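Local coordinates for protein thermotoga maritima TmcAL (PDB 5Y0T) that belongs to the HIGH nucleotidyl transferase family of the HUP clan and holds adenosine-5'-rp-alpha-thio-triphosphate in a pocket at its central sheet, at residues 66-71 against 335-340; 5-10 against 34-39; 105-110 against 161-166. All coordinates share one frame; numbering follows the deposited sequence.

Contact 1. Residues 66-71 against 335-340; sequences VVLELP and QYIRIL. With EDO (1,2-ethanediol), chain G.
Glu69 and Arg338 leave their strands on the same face of the sheet, and with CG opposite the backbone N in both (chi1 -177° and 170°), the glutamate extended and the arginine bent at its second torsion, OE1 and NH1 come near each other. Strands 66-70 and 337-340 are antiparallel neighbours in the mixed sheet of this HUP-clan protein, strongly twisted, with axes at 127°. Glu69 OE1 and Arg338 NH1 form a salt bridge at 3.5 Å that works by charge alone, because the oxygen lies well out of the guanidinium plane. One water donates to Glu69 OE1 at 2.7 Å and accepts from Arg338 NH1, supplying the directed bonds. Lys52 adds a second charge at Glu69, and Asp413 pairs with Arg338 NH2. Leu340 CD2 rests on one guanidinium face. On the other side of the sheet Leu68 and Ile339 point the same way, Leu68 CD2 pressed to Ile339 CD1 at a tight 3.4 Å, with Ile337 beside them. The backbone closes the pairing through Leu340 N to Val67 O (2.8 Å) and Glu69 N to Arg338 O (3.0 Å). Beyond these, a second water donates to Glu69 O and Tyr336 O and accepts from Arg338 N at 2.8 Å.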
loop_
_atom_site.group_PDB
_atom_site.type_symbol
_atom_site.label_atom_id
_atom_site.label_comp_id
_atom_site.label_asym_id
_atom_site.label_seq_id
_atom_site.Cartn_x
_atom_site.Cartn_y
_atom_site.Cartn_z
ATOM N N VAL A 66 -8.919 -34.173 6.422
ATOM C CA VAL A 66 -7.985 -33.362 5.621
ATOM C C VAL A 66 -8.567 -31.969 5.363
ATOM O O VAL A 66 -9.719 -31.845 4.960
ATOM C CB VAL A 66 -7.683 -34.017 4.252
ATOM C CG1 VAL A 66 -6.635 -33.198 3.459
ATOM C CG2 VAL A 66 -7.222 -35.498 4.429
ATOM N N VAL A 67 -7.761 -30.933 5.576
ATOM C CA VAL A 67 -8.181 -29.560 5.304
ATOM C C VAL A 67 -7.355 -29.001 4.150
ATOM O O VAL A 67 -6.130 -29.076 4.176
ATOM C CB VAL A 67 -8.011 -28.613 6.522
ATOM C CG1 VAL A 67 -8.413 -27.177 6.130
ATOM C CG2 VAL A 67 -8.856 -29.092 7.714
ATOM N N LEU A 68 -8.051 -28.474 3.147
ATOM C CA LEU A 68 -7.452 -27.839 1.971
ATOM C C LEU A 68 -7.699 -26.346 2.026
ATOM O O LEU A 68 -8.719 -25.915 2.553
ATOM C CB LEU A 68 -8.059 -28.399 0.685
ATOM C CG LEU A 68 -8.273 -29.912 0.668
ATOM C CD1 LEU A 68 -9.001 -30.366 -0.616
ATOM C CD2 LEU A 68 -6.943 -30.603 0.808
ATOM N N GLU A 69 -6.777 -25.543 1.501
ATOM C CA GLU A 69 -7.067 -24.118 1.373
ATOM C C GLU A 69 -7.813 -23.816 0.072
ATOM O O GLU A 69 -7.409 -24.258 -1.005
ATOM C CB GLU A 69 -5.789 -23.266 1.425
ATOM C CG GLU A 69 -6.128 -21.781 1.368
ATOM C CD GLU A 69 -4.932 -20.858 1.591
ATOM O OE1 GLU A 69 -3.794 -21.358 1.774
ATOM O OE2 GLU A 69 -5.138 -19.625 1.567
ATOM N N LEU A 70 -8.912 -23.080 0.184
ATOM C CA LEU A 70 -9.569 -22.488 -0.984
ATOM C C LEU A 70 -8.726 -21.274 -1.366
ATOM O O LEU A 70 -8.594 -20.354 -0.565
ATOM C CB LEU A 70 -11.010 -22.088 -0.649
ATOM C CG LEU A 70 -11.820 -21.327 -1.721
ATOM C CD1 LEU A 70 -11.968 -22.189 -2.964
ATOM C CD2 LEU A 70 -13.178 -20.919 -1.189
ATOM N N PRO A 71 -8.110 -21.280 -2.564
ATOM C CA PRO A 71 -7.202 -20.159 -2.866
ATOM C C PRO A 71 -7.868 -18.797 -2.742
ATOM O O PRO A 71 -9.065 -18.667 -3.030
ATOM C CB PRO A 71 -6.775 -20.439 -4.319
ATOM C CG PRO A 71 -6.749 -21.972 -4.357
ATOM C CD PRO A 71 -8.029 -22.342 -3.581
ATOM N N GLN A 335 -5.163 -24.120 -9.702
ATOM C CA GLN A 335 -4.147 -24.928 -10.350
ATOM C C GLN A 335 -3.435 -25.877 -9.377
ATOM O O GLN A 335 -2.536 -26.608 -9.779
ATOM C CB GLN A 335 -3.140 -24.015 -11.067
ATOM C CG GLN A 335 -3.802 -23.157 -12.166
ATOM C CD GLN A 335 -4.479 -24.003 -13.240
ATOM O OE1 GLN A 335 -3.829 -24.811 -13.891
ATOM N NE2 GLN A 335 -5.794 -23.815 -13.428
ATOM N N TYR A 336 -3.825 -25.873 -8.100
ATOM C CA TYR A 336 -3.160 -26.753 -7.126
ATOM C C TYR A 336 -4.112 -27.074 -5.982
ATOM O O TYR A 336 -5.094 -26.358 -5.743
ATOM C CB TYR A 336 -1.870 -26.098 -6.542
ATOM C CG TYR A 336 -2.145 -24.689 -6.057
ATOM C CD1 TYR A 336 -2.658 -24.449 -4.785
ATOM C CD2 TYR A 336 -1.960 -23.600 -6.903
ATOM C CE1 TYR A 336 -2.961 -23.157 -4.364
ATOM C CE2 TYR A 336 -2.257 -22.317 -6.491
ATOM C CZ TYR A 336 -2.742 -22.090 -5.229
ATOM O OH TYR A 336 -3.046 -20.790 -4.855
ATOM N N ILE A 337 -3.803 -28.144 -5.276
ATOM C CA ILE A 337 -4.489 -28.460 -4.042
ATOM C C ILE A 337 -3.534 -28.192 -2.886
ATOM O O ILE A 337 -2.532 -28.889 -2.741
ATOM C CB ILE A 337 -4.950 -29.929 -4.010
ATOM C CG1 ILE A 337 -5.981 -30.180 -5.120
ATOM C CG2 ILE A 337 -5.559 -30.238 -2.647
ATOM C CD1 ILE A 337 -6.156 -31.663 -5.491
ATOM N N ARG A 338 -3.847 -27.196 -2.061
ATOM C CA ARG A 338 -2.987 -26.854 -0.921
ATOM C C ARG A 338 -3.472 -27.596 0.327
ATOM O O ARG A 338 -4.608 -27.426 0.727
ATOM C CB ARG A 338 -2.984 -25.333 -0.665
ATOM C CG ARG A 338 -2.307 -24.915 0.669
ATOM C CD ARG A 338 -0.777 -24.851 0.548
ATOM N NE ARG A 338 -0.148 -24.488 1.828
ATOM C CZ ARG A 338 0.003 -23.235 2.248
ATOM N NH1 ARG A 338 -0.402 -22.224 1.480
ATOM N NH2 ARG A 338 0.585 -22.989 3.417
ATOM N N ILE A 339 -2.607 -28.399 0.942
ATOM C CA ILE A 339 -2.961 -29.112 2.169
ATOM C C ILE A 339 -2.620 -28.240 3.366
ATOM O O ILE A 339 -1.454 -27.919 3.561
ATOM C CB ILE A 339 -2.185 -30.445 2.331
ATOM C CG1 ILE A 339 -2.302 -31.342 1.090
ATOM C CG2 ILE A 339 -2.598 -31.161 3.630
ATOM C CD1 ILE A 339 -3.690 -31.636 0.655
ATOM N N LEU A 340 -3.626 -27.800 4.123
ATOM C CA LEU A 340 -3.374 -27.063 5.361
ATOM C C LEU A 340 -3.219 -27.967 6.578
ATOM O O LEU A 340 -2.617 -27.564 7.572
ATOM C CB LEU A 340 -4.488 -26.049 5.622
ATOM C CG LEU A 340 -4.577 -24.886 4.633
ATOM C CD1 LEU A 340 -5.778 -24.052 5.003
ATOM C CD2 LEU A 340 -3.274 -24.019 4.610
HETATM C C1 EDO G . -5.636 -27.400 -14.417
HETATM O O1 EDO G . -5.029 -28.346 -15.318
HETATM C C2 EDO G . -6.972 -26.919 -14.991
HETATM O O2 EDO G . -6.758 -25.755 -15.823
HETATM O O HOH W 1 -2.413 -21.906 -0.467
HETATM O O HOH W 2 -6.128 -25.754 -2.740
#

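Contact 2. Residues 5-10 against 34-39; sequences GVVVEY and IAVMSG. With TAT (adenosine-5'-rp-alpha-thio-triphosphate), chain E.
Ile34 O takes the N-H of Val6, one of the bonds that join two parallel strands of a beta-alpha-beta unit whose connecting helix is 15-28. Ala35 comes next, its CB set against Val6 CG2 at 3.7 Å and also touching Val8 CG2, so one methyl serves two valines on that face. Val36 links both ways: its N bonds to Val6 O at 2.9 Å, almost in line with the carbonyl, and its O accepts from Val8 N. On the opposite face its CG1 lies alongside Val7 CG2. Met37 packs CB on Val8 CG2 at 3.7 Å; CG, anti to the backbone N (chi1 -173°), runs along Val8, and the chain, bent at its third torsion, brings its sulfur to the Tyr10 ring, a Met-aromatic contact with SD 5.5 Å from the ring centroid and oblique to it. Val8 CB sits over the centre of one face of that ring. Ser38 N closes the pairing on Val8 O, while Ser38 OG donates to the anti lone pair of Glu9 OE2 at 2.8 Å. Gln43 N holds the same oxygen, and Arg55 binds Glu9 O and Tyr10 O. These bonds probably help hold the chain past Val8 so that Glu9 N and Tyr10 N both donate to O2A on the alpha phosphorus of adenosine-5'-rp-alpha-thio-triphosphate, at 2.8 Å and 2.9 Å. Two backbone N-H groups on one oxygen would help offset the negative charge there.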
loop_
_atom_site.group_PDB
_atom_site.type_symbol
_atom_site.label_atom_id
_atom_site.label_comp_id
_atom_site.label_asym_id
_atom_site.label_seq_id
_atom_site.Cartn_x
_atom_site.Cartn_y
_atom_site.Cartn_z
ATOM N N GLY A 5 -17.090 -34.138 1.024
ATOM C CA GLY A 5 -16.471 -32.815 0.963
ATOM C C GLY A 5 -17.376 -31.764 1.601
ATOM O O GLY A 5 -18.610 -31.822 1.448
ATOM N N VAL A 6 -16.775 -30.759 2.229
ATOM C CA VAL A 6 -17.527 -29.624 2.757
ATOM C C VAL A 6 -16.757 -28.338 2.436
ATOM O O VAL A 6 -15.515 -28.317 2.429
ATOM C CB VAL A 6 -17.811 -29.731 4.283
ATOM C CG1 VAL A 6 -18.703 -30.967 4.596
ATOM C CG2 VAL A 6 -16.521 -29.784 5.119
ATOM N N VAL A 7 -17.517 -27.289 2.137
ATOM C CA VAL A 7 -16.978 -25.967 1.804
ATOM C C VAL A 7 -17.189 -25.076 3.010
ATOM O O VAL A 7 -18.318 -24.927 3.460
ATOM C CB VAL A 7 -17.685 -25.356 0.583
ATOM C CG1 VAL A 7 -17.108 -23.946 0.268
ATOM C CG2 VAL A 7 -17.567 -26.297 -0.624
ATOM N N VAL A 8 -16.118 -24.519 3.571
ATOM C CA VAL A 8 -16.222 -23.886 4.883
ATOM C C VAL A 8 -15.315 -22.673 5.014
ATOM O O VAL A 8 -14.381 -22.488 4.248
ATOM C CB VAL A 8 -15.861 -24.879 6.035
ATOM C CG1 VAL A 8 -16.763 -26.115 6.005
ATOM C CG2 VAL A 8 -14.388 -25.296 5.931
ATOM N N GLU A 9 -15.609 -21.855 6.016
ATOM C CA GLU A 9 -14.806 -20.684 6.355
ATOM C C GLU A 9 -14.401 -20.800 7.820
ATOM O O GLU A 9 -13.260 -20.505 8.166
ATOM C CB GLU A 9 -15.551 -19.395 6.035
ATOM C CG GLU A 9 -15.721 -19.253 4.528
ATOM C CD GLU A 9 -15.863 -17.810 4.089
ATOM O OE1 GLU A 9 -16.805 -17.147 4.558
ATOM O OE2 GLU A 9 -15.004 -17.334 3.311
ATOM N N TYR A 10 -15.371 -21.113 8.686
ATOM C CA TYR A 10 -15.098 -21.365 10.102
ATOM C C TYR A 10 -14.465 -20.129 10.751
ATOM O O TYR A 10 -13.353 -20.202 11.270
ATOM C CB TYR A 10 -14.162 -22.593 10.276
ATOM C CG TYR A 10 -14.780 -23.950 9.937
ATOM C CD1 TYR A 10 -16.166 -24.142 9.942
ATOM C CD2 TYR A 10 -13.974 -25.043 9.631
ATOM C CE1 TYR A 10 -16.729 -25.393 9.642
ATOM C CE2 TYR A 10 -14.522 -26.288 9.335
ATOM C CZ TYR A 10 -15.892 -26.464 9.346
ATOM O OH TYR A 10 -16.428 -27.714 9.064
ATOM N N ILE A 34 -13.320 -34.374 3.900
ATOM C CA ILE A 34 -12.356 -33.406 3.427
ATOM C C ILE A 34 -13.009 -32.031 3.413
ATOM O O ILE A 34 -14.115 -31.877 2.897
ATOM C CB ILE A 34 -11.869 -33.768 2.020
ATOM C CG1 ILE A 34 -11.108 -35.105 2.052
ATOM C CG2 ILE A 34 -11.004 -32.654 1.454
ATOM C CD1 ILE A 34 -10.779 -35.629 0.652
ATOM N N ALA A 35 -12.340 -31.035 3.985
ATOM C CA ALA A 35 -12.865 -29.661 3.947
ATOM C C ALA A 35 -12.002 -28.791 3.055
ATOM O O ALA A 35 -10.788 -28.924 3.078
ATOM C CB ALA A 35 -12.929 -29.068 5.348
ATOM N N VAL A 36 -12.631 -27.936 2.250
ATOM C CA VAL A 36 -11.917 -26.867 1.560
ATOM C C VAL A 36 -12.346 -25.591 2.258
ATOM O O VAL A 36 -13.536 -25.279 2.336
ATOM C CB VAL A 36 -12.191 -26.828 0.008
ATOM C CG1 VAL A 36 -13.690 -26.584 -0.340
ATOM C CG2 VAL A 36 -11.288 -25.789 -0.679
ATOM N N MET A 37 -11.353 -24.875 2.792
ATOM C CA MET A 37 -11.566 -23.794 3.738
ATOM C C MET A 37 -10.891 -22.511 3.254
ATOM O O MET A 37 -9.741 -22.531 2.825
ATOM C CB MET A 37 -11.006 -24.179 5.122
ATOM C CG MET A 37 -11.325 -23.199 6.257
ATOM S SD MET A 37 -10.450 -23.610 7.784
ATOM C CE MET A 37 -8.839 -22.913 7.388
ATOM N N SER A 38 -11.609 -21.399 3.337
ATOM C CA SER A 38 -10.998 -20.098 3.121
ATOM C C SER A 38 -9.829 -19.913 4.075
ATOM O O SER A 38 -9.875 -20.344 5.230
ATOM C CB SER A 38 -12.023 -18.983 3.327
ATOM O OG SER A 38 -13.012 -19.018 2.311
ATOM N N GLY A 39 -8.836 -19.178 3.596
ATOM C CA GLY A 39 -7.576 -18.932 4.269
ATOM C C GLY A 39 -7.731 -17.855 5.317
ATOM O O GLY A 39 -8.454 -18.033 6.300
HETATM N N1 TAT E . -26.987 -24.823 11.177
HETATM C C2 TAT E . -26.669 -25.695 10.201
HETATM N N3 TAT E . -25.617 -25.536 9.378
HETATM C C4 TAT E . -24.805 -24.459 9.499
HETATM C C5 TAT E . -25.073 -23.473 10.551
HETATM C C6 TAT E . -26.254 -23.716 11.411
HETATM N N6 TAT E . -26.582 -22.856 12.405
HETATM N N7 TAT E . -24.116 -22.527 10.452
HETATM C C8 TAT E . -23.292 -22.877 9.430
HETATM N N9 TAT E . -23.708 -24.030 8.868
HETATM P PA TAT E . -19.297 -21.497 6.876
HETATM P PB TAT E . -21.504 -19.606 7.316
HETATM P PG TAT E . -22.549 -17.973 9.460
HETATM C "C1'" TAT E . -23.076 -24.715 7.719
HETATM O O1A TAT E . -22.642 -18.297 10.941
HETATM O O1B TAT E . -21.350 -18.344 6.523
HETATM S S1G TAT E . -19.273 -21.359 4.936
HETATM C "C2'" TAT E . -23.039 -23.780 6.511
HETATM O "O2'" TAT E . -24.302 -23.714 5.847
HETATM O O2A TAT E . -17.966 -21.625 7.597
HETATM O O2B TAT E . -22.532 -20.622 6.887
HETATM O O2G TAT E . -21.684 -16.760 9.179
HETATM C "C3'" TAT E . -21.944 -24.404 5.674
HETATM O "O3'" TAT E . -22.460 -25.476 4.864
HETATM O O3A TAT E . -20.045 -20.245 7.571
HETATM O O3B TAT E . -21.736 -19.241 8.878
HETATM O O3G TAT E . -23.849 -17.973 8.694
HETATM C "C4'" TAT E . -20.998 -24.976 6.725
HETATM O "O4'" TAT E . -21.711 -25.034 7.967
HETATM C "C5'" TAT E . -19.758 -24.097 6.916
HETATM O "O5'" TAT E . -20.191 -22.779 7.254
#

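Contact 3. Residues 105-110 against 161-166; sequences SNDIEF and VLKLEK
Lys163 lays its extended side chain across one face of the Phe110 ring, with CD 4.1 Å from the ring centroid in a CH-pi contact offset toward the rim. Further along, NZ stands 4.6 Å from the same centroid, an off-centre cation-pi arrangement, and reaches Asp107 OD2 at 2.9 Å in a salt bridge whose hydrogen bond is weak. Ser105 CB touches Lys163 CD at 3.9 Å, so CD is flanked by the serine and the ring. Phe110 holds CG opposite its backbone N (chi1 167°), and this swings the ring out to Val161 and Leu164, where its CZ lies 3.8 Å from Val161 CA and its CE2 meets Leu164 CD2.

A second shell probably helps position these groups. Glu160 gives Lys163 NZ another carboxylate, probably keeping the ammonium charged. Val161 is anchored on helix 139-153, and Leu164 leans on Val173 of helix 167-182. Ser105 OG, also bonded to Asp169, accepts from Asp107 N at 3.2 Å. Asp107 OD1 in turn accepts from Phe110 N, which meets it from above the carboxylate plane. The arrangement is thus an ST turn leading into an Asp N-cap at the start of helix 108-120, with the lysine of the short 3-10 segment bridging cap and ring.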
loop_
_atom_site.group_PDB
_atom_site.type_symbol
_atom_site.label_atom_id
_atom_site.label_comp_id
_atom_site.label_asym_id
_atom_site.label_seq_id
_atom_site.Cartn_x
_atom_site.Cartn_y
_atom_site.Cartn_z
ATOM N N SER A 105 -33.811 -23.538 3.136
ATOM C CA SER A 105 -35.002 -24.287 2.733
ATOM C C SER A 105 -34.869 -25.786 2.986
ATOM O O SER A 105 -35.869 -26.464 3.186
ATOM C CB SER A 105 -35.310 -24.059 1.256
ATOM O OG SER A 105 -34.276 -24.613 0.464
ATOM N N ASN A 106 -33.629 -26.285 2.949
ATOM C CA ASN A 106 -33.347 -27.728 2.979
ATOM C C ASN A 106 -34.080 -28.449 1.837
ATOM O O ASN A 106 -34.603 -29.562 1.999
ATOM C CB ASN A 106 -33.742 -28.333 4.339
ATOM C CG ASN A 106 -33.132 -29.712 4.566
ATOM O OD1 ASN A 106 -32.041 -30.010 4.075
ATOM N ND2 ASN A 106 -33.851 -30.567 5.291
ATOM N N ASP A 107 -34.167 -27.781 0.690
ATOM C CA ASP A 107 -34.848 -28.357 -0.466
ATOM C C ASP A 107 -33.850 -28.573 -1.605
ATOM O O ASP A 107 -33.690 -27.696 -2.458
ATOM C CB ASP A 107 -35.966 -27.395 -0.891
ATOM C CG ASP A 107 -36.910 -27.980 -1.925
ATOM O OD1 ASP A 107 -36.581 -29.011 -2.548
ATOM O OD2 ASP A 107 -37.988 -27.369 -2.120
ATOM N N ILE A 108 -33.301 -29.780 -1.714
ATOM C CA ILE A 108 -32.195 -30.002 -2.641
ATOM C C ILE A 108 -32.732 -30.085 -4.067
ATOM O O ILE A 108 -32.068 -29.680 -5.021
ATOM C CB ILE A 108 -31.402 -31.290 -2.307
ATOM C CG1 ILE A 108 -30.226 -31.464 -3.263
ATOM C CG2 ILE A 108 -32.315 -32.523 -2.340
ATOM C CD1 ILE A 108 -29.107 -30.470 -3.043
ATOM N N GLU A 109 -33.945 -30.604 -4.201
ATOM C CA GLU A 109 -34.565 -30.761 -5.513
ATOM C C GLU A 109 -34.822 -29.407 -6.161
ATOM O O GLU A 109 -34.578 -29.236 -7.351
ATOM C CB GLU A 109 -35.872 -31.545 -5.409
ATOM C CG GLU A 109 -35.680 -33.001 -5.040
ATOM C CD GLU A 109 -36.754 -33.891 -5.636
ATOM O OE1 GLU A 109 -37.575 -33.384 -6.437
ATOM O OE2 GLU A 109 -36.775 -35.096 -5.305
ATOM N N PHE A 110 -35.294 -28.446 -5.369
ATOM C CA PHE A 110 -35.490 -27.088 -5.876
ATOM C C PHE A 110 -34.159 -26.489 -6.346
ATOM O O PHE A 110 -34.074 -25.918 -7.442
ATOM C CB PHE A 110 -36.141 -26.182 -4.815
ATOM C CG PHE A 110 -36.072 -24.713 -5.162
ATOM C CD1 PHE A 110 -36.901 -24.177 -6.133
ATOM C CD2 PHE A 110 -35.155 -23.880 -4.540
ATOM C CE1 PHE A 110 -36.827 -22.828 -6.473
ATOM C CE2 PHE A 110 -35.067 -22.538 -4.874
ATOM C CZ PHE A 110 -35.910 -22.008 -5.846
ATOM N N VAL A 161 -39.138 -19.400 -6.177
ATOM C CA VAL A 161 -37.858 -18.775 -6.519
ATOM C C VAL A 161 -37.402 -17.796 -5.429
ATOM O O VAL A 161 -36.205 -17.528 -5.283
ATOM C CB VAL A 161 -37.949 -18.050 -7.891
ATOM C CG1 VAL A 161 -36.586 -17.509 -8.330
ATOM C CG2 VAL A 161 -38.497 -19.002 -8.950
ATOM N N LEU A 162 -38.351 -17.288 -4.643
ATOM C CA LEU A 162 -38.021 -16.400 -3.525
ATOM C C LEU A 162 -37.044 -17.035 -2.523
ATOM O O LEU A 162 -36.397 -16.324 -1.754
ATOM C CB LEU A 162 -39.294 -15.964 -2.798
ATOM C CG LEU A 162 -40.197 -15.008 -3.573
ATOM C CD1 LEU A 162 -41.577 -14.913 -2.922
ATOM C CD2 LEU A 162 -39.551 -13.635 -3.649
ATOM N N LYS A 163 -36.923 -18.362 -2.539
ATOM C CA LYS A 163 -35.955 -19.045 -1.676
ATOM C C LYS A 163 -34.526 -18.578 -1.965
ATOM O O LYS A 163 -33.637 -18.672 -1.116
ATOM C CB LYS A 163 -36.050 -20.561 -1.849
ATOM C CG LYS A 163 -37.328 -21.199 -1.288
ATOM C CD LYS A 163 -37.387 -22.675 -1.690
ATOM C CE LYS A 163 -38.768 -23.262 -1.490
ATOM N NZ LYS A 163 -38.833 -24.623 -2.090
ATOM N N LEU A 164 -34.317 -18.049 -3.165
ATOM C CA LEU A 164 -32.989 -17.642 -3.600
ATOM C C LEU A 164 -32.642 -16.255 -3.072
ATOM O O LEU A 164 -31.634 -15.679 -3.452
ATOM C CB LEU A 164 -32.889 -17.692 -5.126
ATOM C CG LEU A 164 -33.004 -19.110 -5.708
ATOM C CD1 LEU A 164 -33.012 -19.091 -7.233
ATOM C CD2 LEU A 164 -31.878 -20.003 -5.191
ATOM N N GLU A 165 -33.491 -15.690 -2.221
ATOM C CA GLU A 165 -33.106 -14.461 -1.531
ATOM C C GLU A 165 -32.241 -14.778 -0.312
ATOM O O GLU A 165 -31.687 -13.882 0.324
ATOM C CB GLU A 165 -34.339 -13.655 -1.115
ATOM C CG GLU A 165 -35.222 -13.275 -2.282
ATOM C CD GLU A 165 -36.327 -12.306 -1.902
ATOM O OE1 GLU A 165 -36.566 -12.093 -0.692
ATOM O OE2 GLU A 165 -36.955 -11.759 -2.828
ATOM N N LYS A 166 -32.131 -16.062 0.008
ATOM C CA LYS A 166 -31.401 -16.496 1.193
ATOM C C LYS A 166 -29.989 -16.901 0.795
ATOM O O LYS A 166 -29.814 -17.682 -0.142
ATOM C CB LYS A 166 -32.126 -17.664 1.878
ATOM C CG LYS A 166 -33.583 -17.376 2.285
ATOM C CD LYS A 166 -33.673 -16.405 3.446
ATOM C CE LYS A 166 -35.119 -16.220 3.894
ATOM N NZ LYS A 166 -35.270 -15.124 4.895
#

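Contacts 1 and 2 are successive parts of one sheet: strand 32-38 lies between strands 3-8 and 66-70, and the centres of the two contacts are 9 Å apart. They join directly, Leu68 N reaching Ala35 O and Leu70 N reaching Met37 O, both at 2.8 Å in probable hydrogen bonds. Contact 2 alone touches the bound adenosine-5'-rp-alpha-thio-triphosphate; the side chains of Val67 in contact 1 and Ser105 in contact 3 each stay about 11 Å from it. Contact 3 lies on the other side of the chain's centre from contact 1, their centres 29 Å apart. Its nearest atoms are about 11 Å from contact 2, without touching.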